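Local atomic coordinates of protein Niban 2 (Homo sapiens, PDB entry 7CTP), a protein that may suppress apoptosis and promote melanoma cell invasion, and carries a PH domain within a largely helical body. Residues Asn41-Arg44 / His45-Glu48; Glu524-Ala527 / Arg528-Val532. All coordinates share one frame; numbering follows the deposited sequence.

Contact 1 of 2, residues Asn41-Arg44 / His45-Glu48; sequences NSMR and HEIE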
loop_
_atom_site.group_PDB
_atom_site.type_symbol
_atom_site.label_atom_id
_atom_site.label_comp_id
_atom_site.label_asym_id
_atom_site.label_seq_id
_atom_site.Cartn_x
_atom_site.Cartn_y
_atom_site.Cartn_z
ATOM N N ASN A 41 20.098 5.009 -8.989
ATOM C CA ASN A 41 20.160 3.789 -8.178
ATOM C C ASN A 41 19.671 2.578 -8.962
ATOM O O ASN A 41 20.240 1.481 -8.856
ATOM C CB ASN A 41 19.345 3.953 -6.895
ATOM C CG ASN A 41 19.969 4.940 -5.925
ATOM O OD1 ASN A 41 21.186 5.138 -5.914
ATOM N ND2 ASN A 41 19.134 5.555 -5.094
ATOM N N SER A 42 18.613 2.754 -9.752
ATOM C CA SER A 42 18.078 1.647 -10.531
ATOM C C SER A 42 19.061 1.251 -11.619
ATOM O O SER A 42 19.335 0.061 -11.826
ATOM C CB SER A 42 16.721 2.020 -11.131
ATOM O OG SER A 42 16.226 0.991 -11.984
ATOM N N MET A 43 19.629 2.243 -12.307
ATOM C CA MET A 43 20.588 1.928 -13.360
ATOM C C MET A 43 21.849 1.300 -12.793
ATOM O O MET A 43 22.439 0.415 -13.424
ATOM C CB MET A 43 20.926 3.176 -14.163
ATOM C CG MET A 43 19.783 3.616 -15.029
ATOM S SD MET A 43 20.275 4.989 -16.068
ATOM C CE MET A 43 21.427 4.167 -17.191
ATOM N N ARG A 44 22.277 1.730 -11.606
ATOM C CA ARG A 44 23.463 1.117 -11.021
ATOM C C ARG A 44 23.216 -0.357 -10.732
ATOM O O ARG A 44 24.082 -1.203 -10.995
ATOM C CB ARG A 44 23.892 1.858 -9.760
ATOM C CG ARG A 44 25.251 1.401 -9.237
ATOM C CD ARG A 44 25.645 2.167 -7.997
ATOM N NE ARG A 44 26.890 1.673 -7.420
ATOM C CZ ARG A 44 27.382 2.088 -6.258
ATOM N NH1 ARG A 44 26.728 3.002 -5.554
ATOM N NH2 ARG A 44 28.525 1.593 -5.799
ATOM N N HIS A 45 22.021 -0.688 -10.224
ATOM C CA HIS A 45 21.685 -2.083 -9.951
ATOM C C HIS A 45 21.706 -2.913 -11.229
ATOM O O HIS A 45 22.267 -4.013 -11.258
ATOM C CB HIS A 45 20.315 -2.175 -9.274
ATOM C CG HIS A 45 20.348 -1.905 -7.803
ATOM N ND1 HIS A 45 21.277 -2.479 -6.961
ATOM C CD2 HIS A 45 19.567 -1.119 -7.024
ATOM C CE1 HIS A 45 21.067 -2.058 -5.726
ATOM N NE2 HIS A 45 20.035 -1.233 -5.737
ATOM N N GLU A 46 21.102 -2.395 -12.302
ATOM C CA GLU A 46 21.037 -3.145 -13.553
ATOM C C GLU A 46 22.425 -3.324 -14.153
ATOM O O GLU A 46 22.820 -4.440 -14.514
ATOM C CB GLU A 46 20.106 -2.443 -14.542
ATOM C CG GLU A 46 18.646 -2.440 -14.108
ATOM C CD GLU A 46 17.769 -1.555 -14.976
ATOM O OE1 GLU A 46 18.208 -0.445 -15.337
ATOM O OE2 GLU A 46 16.633 -1.969 -15.288
ATOM N N ILE A 47 23.192 -2.234 -14.230
ATOM C CA ILE A 47 24.479 -2.257 -14.919
ATOM C C ILE A 47 25.493 -3.095 -14.151
ATOM O O ILE A 47 26.301 -3.823 -14.748
ATOM C CB ILE A 47 24.975 -0.815 -15.140
ATOM C CG1 ILE A 47 24.164 -0.139 -16.247
ATOM C CG2 ILE A 47 26.462 -0.797 -15.464
ATOM C CD1 ILE A 47 24.364 1.357 -16.321
ATOM N N GLU A 48 25.471 -3.012 -12.824
ATOM C CA GLU A 48 26.366 -3.819 -12.008
ATOM C C GLU A 48 25.820 -5.215 -11.742
ATOM O O GLU A 48 26.541 -6.053 -11.190
ATOM C CB GLU A 48 26.657 -3.101 -10.684
ATOM C CG GLU A 48 27.495 -1.826 -10.858
ATOM C CD GLU A 48 27.946 -1.207 -9.546
ATOM O OE1 GLU A 48 28.947 -0.459 -9.560
ATOM O OE2 GLU A 48 27.303 -1.456 -8.507
HETATM O O HOH W 1 16.702 1.435 -14.459
#
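Arg44 and Glu48, one helical turn apart near the C-terminal end of helix 10-48, meet in an i to i+4 salt bridge. Arg44 NE reaches Glu48 OE2 at 3.3 Å, a bent and weak hydrogen bond (140°). With CG of Arg44 opposite the backbone N (chi1 -171°) and the chain extended on to NE, its methylene part also lies against the carboxylate, CG being 3.6 Å from Glu48 OE2. Guanidinium and carboxylate planes are turned 69° apart, and Glu48 CD sits at the guanidinium edge; the two groups do not pair flat with two parallel bonds. Both side chains also rest on Ile312 of helix 260-337.

Met43 bends near its end and runs beside Ile47, its CE 4.2 Å from Ile47 CD1. Met43 is buried, its side chain reaching Ile304 and Arg305 of helix 260-337. The imidazole of His45 lies obliquely by the carbonyl of Asn41, with CD2 3.3 Å from Asn41 O, while its ND1 is hydrogen-bonded to Thr50 OG1, a few residues further along the chain. Ser42 and Glu46 are linked by the helical bond from Glu46 N to Ser42 O, and one water joins their polar ends, 2.6 Å from Ser42 OG and donating to Glu46 OE1 over 2.6 Å. The other carboxylate oxygen, OE2, is salt-bridged to Lys202, so both oxygens of Glu46 are engaged.

Beneath these side chains run regular alpha-helical bonds, such as Ile47 N to Met43 O at 2.9 Å. With a single bent bond and crossed planes, the Arg44-Glu48 pair probably adds only modestly to helix stability, whereas the water and Lys202 together probably restrict rotation of the Glu46 carboxylate.

Contact 2 of 2, residues Glu524-Ala527 / Arg528-Val532; sequences EDFA and RFILV
Phe526 O accepts two backbone N-H groups from residues later in the chain. Phe529 N donates to Phe526 O over 2.9 Å, standing well above the carbonyl plane, and Ile530 N adds a weak, strongly bent bond to Phe526 O at 3.1 Å (125°). Asp525 O is gripped through water: a single molecule donates to Asp525 O at 2.7 Å and accepts from Arg528 N at 3.0 Å. This water links the 3-10 segment 524-526 to the following turn without a direct bond between the two groups.

The i to i+3 bond from Phe529 N to Phe526 O closes a beta-turn over Phe526-Phe529, close to type I/III, in the connection between helices 464-511 and 532-555. Beyond it the chain straightens through Ile530 to Leu531, the N-cap residue of helix 532-555.

Ile530 swings its CD1 to 4.1 Å from Phe526 CB, approaching the Phe526 ring only obliquely; that ring makes an edge-to-face stack with Phe523. Phe529 carries its CG beside the backbone N (chi1 -44°), which brings ring atom CE2 to 3.9 Å from Asp525 O, and Arg528 CB lies over one face of the same ring, offset toward its rim. The Phe529 side chain touches Val303 and Ile304 of helix 260-337 and Phe40 of helix 10-48, while Arg528, bent at chi2 and chi3, hands its NH2 to Glu32 O of helix 10-48.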
loop_
_atom_site.group_PDB
_atom_site.type_symbol
_atom_site.label_atom_id
_atom_site.label_comp_id
_atom_site.label_asym_id
_atom_site.label_seq_id
_atom_site.Cartn_x
_atom_site.Cartn_y
_atom_site.Cartn_z
ATOM N N GLU A 524 28.580 19.863 -10.001
ATOM C CA GLU A 524 27.271 20.386 -10.392
ATOM C C GLU A 524 26.603 19.523 -11.459
ATOM O O GLU A 524 25.378 19.355 -11.447
ATOM C CB GLU A 524 27.408 21.835 -10.864
ATOM C CG GLU A 524 26.152 22.428 -11.492
ATOM C CD GLU A 524 26.461 23.585 -12.424
ATOM O OE1 GLU A 524 25.705 23.787 -13.403
ATOM O OE2 GLU A 524 27.469 24.288 -12.178
ATOM N N ASP A 525 27.382 18.960 -12.382
ATOM C CA ASP A 525 26.802 18.082 -13.396
ATOM C C ASP A 525 26.270 16.771 -12.822
ATOM O O ASP A 525 25.567 16.048 -13.536
ATOM C CB ASP A 525 27.830 17.771 -14.485
ATOM C CG ASP A 525 28.152 18.978 -15.352
ATOM O OD1 ASP A 525 27.717 20.102 -15.012
ATOM O OD2 ASP A 525 28.847 18.793 -16.376
ATOM N N PHE A 526 26.587 16.452 -11.565
ATOM C CA PHE A 526 26.102 15.250 -10.899
ATOM C C PHE A 526 25.003 15.533 -9.890
ATOM O O PHE A 526 24.572 14.600 -9.202
ATOM C CB PHE A 526 27.242 14.524 -10.161
ATOM C CG PHE A 526 28.308 13.957 -11.064
ATOM C CD1 PHE A 526 28.139 13.906 -12.438
ATOM C CD2 PHE A 526 29.486 13.479 -10.523
ATOM C CE1 PHE A 526 29.137 13.394 -13.252
ATOM C CE2 PHE A 526 30.483 12.963 -11.328
ATOM C CZ PHE A 526 30.309 12.920 -12.696
ATOM N N ALA A 527 24.549 16.780 -9.775
ATOM C CA ALA A 527 23.635 17.143 -8.692
ATOM C C ALA A 527 22.260 16.507 -8.860
ATOM O O ALA A 527 21.521 16.381 -7.875
ATOM C CB ALA A 527 23.507 18.662 -8.590
ATOM N N ARG A 528 21.881 16.124 -10.087
ATOM C CA ARG A 528 20.619 15.405 -10.260
ATOM C C ARG A 528 20.710 13.971 -9.765
ATOM O O ARG A 528 19.674 13.326 -9.568
ATOM C CB ARG A 528 20.179 15.389 -11.728
ATOM C CG ARG A 528 19.758 16.734 -12.307
ATOM C CD ARG A 528 18.642 17.408 -11.505
ATOM N NE ARG A 528 17.360 16.694 -11.477
ATOM C CZ ARG A 528 16.380 16.865 -12.367
ATOM N NH1 ARG A 528 16.545 17.704 -13.387
ATOM N NH2 ARG A 528 15.231 16.195 -12.243
ATOM N N PHE A 529 21.922 13.453 -9.552
ATOM C CA PHE A 529 22.096 12.050 -9.192
ATOM C C PHE A 529 22.607 11.852 -7.781
ATOM O O PHE A 529 22.595 10.717 -7.295
ATOM C CB PHE A 529 23.067 11.366 -10.159
ATOM C CG PHE A 529 22.812 11.725 -11.580
ATOM C CD1 PHE A 529 21.557 11.524 -12.137
ATOM C CD2 PHE A 529 23.799 12.321 -12.342
ATOM C CE1 PHE A 529 21.299 11.897 -13.446
ATOM C CE2 PHE A 529 23.552 12.689 -13.663
ATOM C CZ PHE A 529 22.304 12.478 -14.211
ATOM N N ILE A 530 23.065 12.919 -7.136
ATOM C CA ILE A 530 23.644 12.874 -5.797
ATOM C C ILE A 530 23.003 13.979 -4.977
ATOM O O ILE A 530 23.073 15.153 -5.354
ATOM C CB ILE A 530 25.173 13.048 -5.820
ATOM C CG1 ILE A 530 25.820 11.978 -6.708
ATOM C CG2 ILE A 530 25.726 13.026 -4.390
ATOM C CD1 ILE A 530 27.313 12.145 -6.871
ATOM N N LEU A 531 22.392 13.607 -3.846
ATOM C CA LEU A 531 21.800 14.563 -2.918
ATOM C C LEU A 531 22.443 14.405 -1.547
ATOM O O LEU A 531 22.627 13.280 -1.076
ATOM C CB LEU A 531 20.287 14.340 -2.797
ATOM C CG LEU A 531 19.459 14.719 -4.024
ATOM C CD1 LEU A 531 18.020 14.223 -3.895
ATOM C CD2 LEU A 531 19.487 16.222 -4.209
ATOM N N VAL A 532 22.776 15.532 -0.911
ATOM C CA VAL A 532 23.330 15.483 0.445
ATOM C C VAL A 532 22.420 14.671 1.351
ATOM O O VAL A 532 22.862 13.780 2.089
ATOM C CB VAL A 532 23.533 16.902 1.002
ATOM C CG1 VAL A 532 23.839 16.836 2.494
ATOM C CG2 VAL A 532 24.652 17.619 0.264
HETATM O O HOH W 2 22.997 16.372 -12.825
#

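From the N terminus, contact 1 falls first, near the C-terminal end of helix 10-48; contact 2 comes far later, in the connection from helix 464-511 to helix 532-555. Each joins adjoining pieces of one continuous stretch, so neither encloses a long loop; they follow in series, neither nesting nor crossing. Their centres are about 17 Å apart and their nearest atoms about 6 Å, without touching. What they share is neighbours: Ile304 of helix 260-337 meets Met43 from contact 1 and Phe529 from contact 2, and helix 10-48 itself receives Arg528, Phe529 and Leu531. Helix 10-48, helix 260-337 and the 524-532 connection thus meet here.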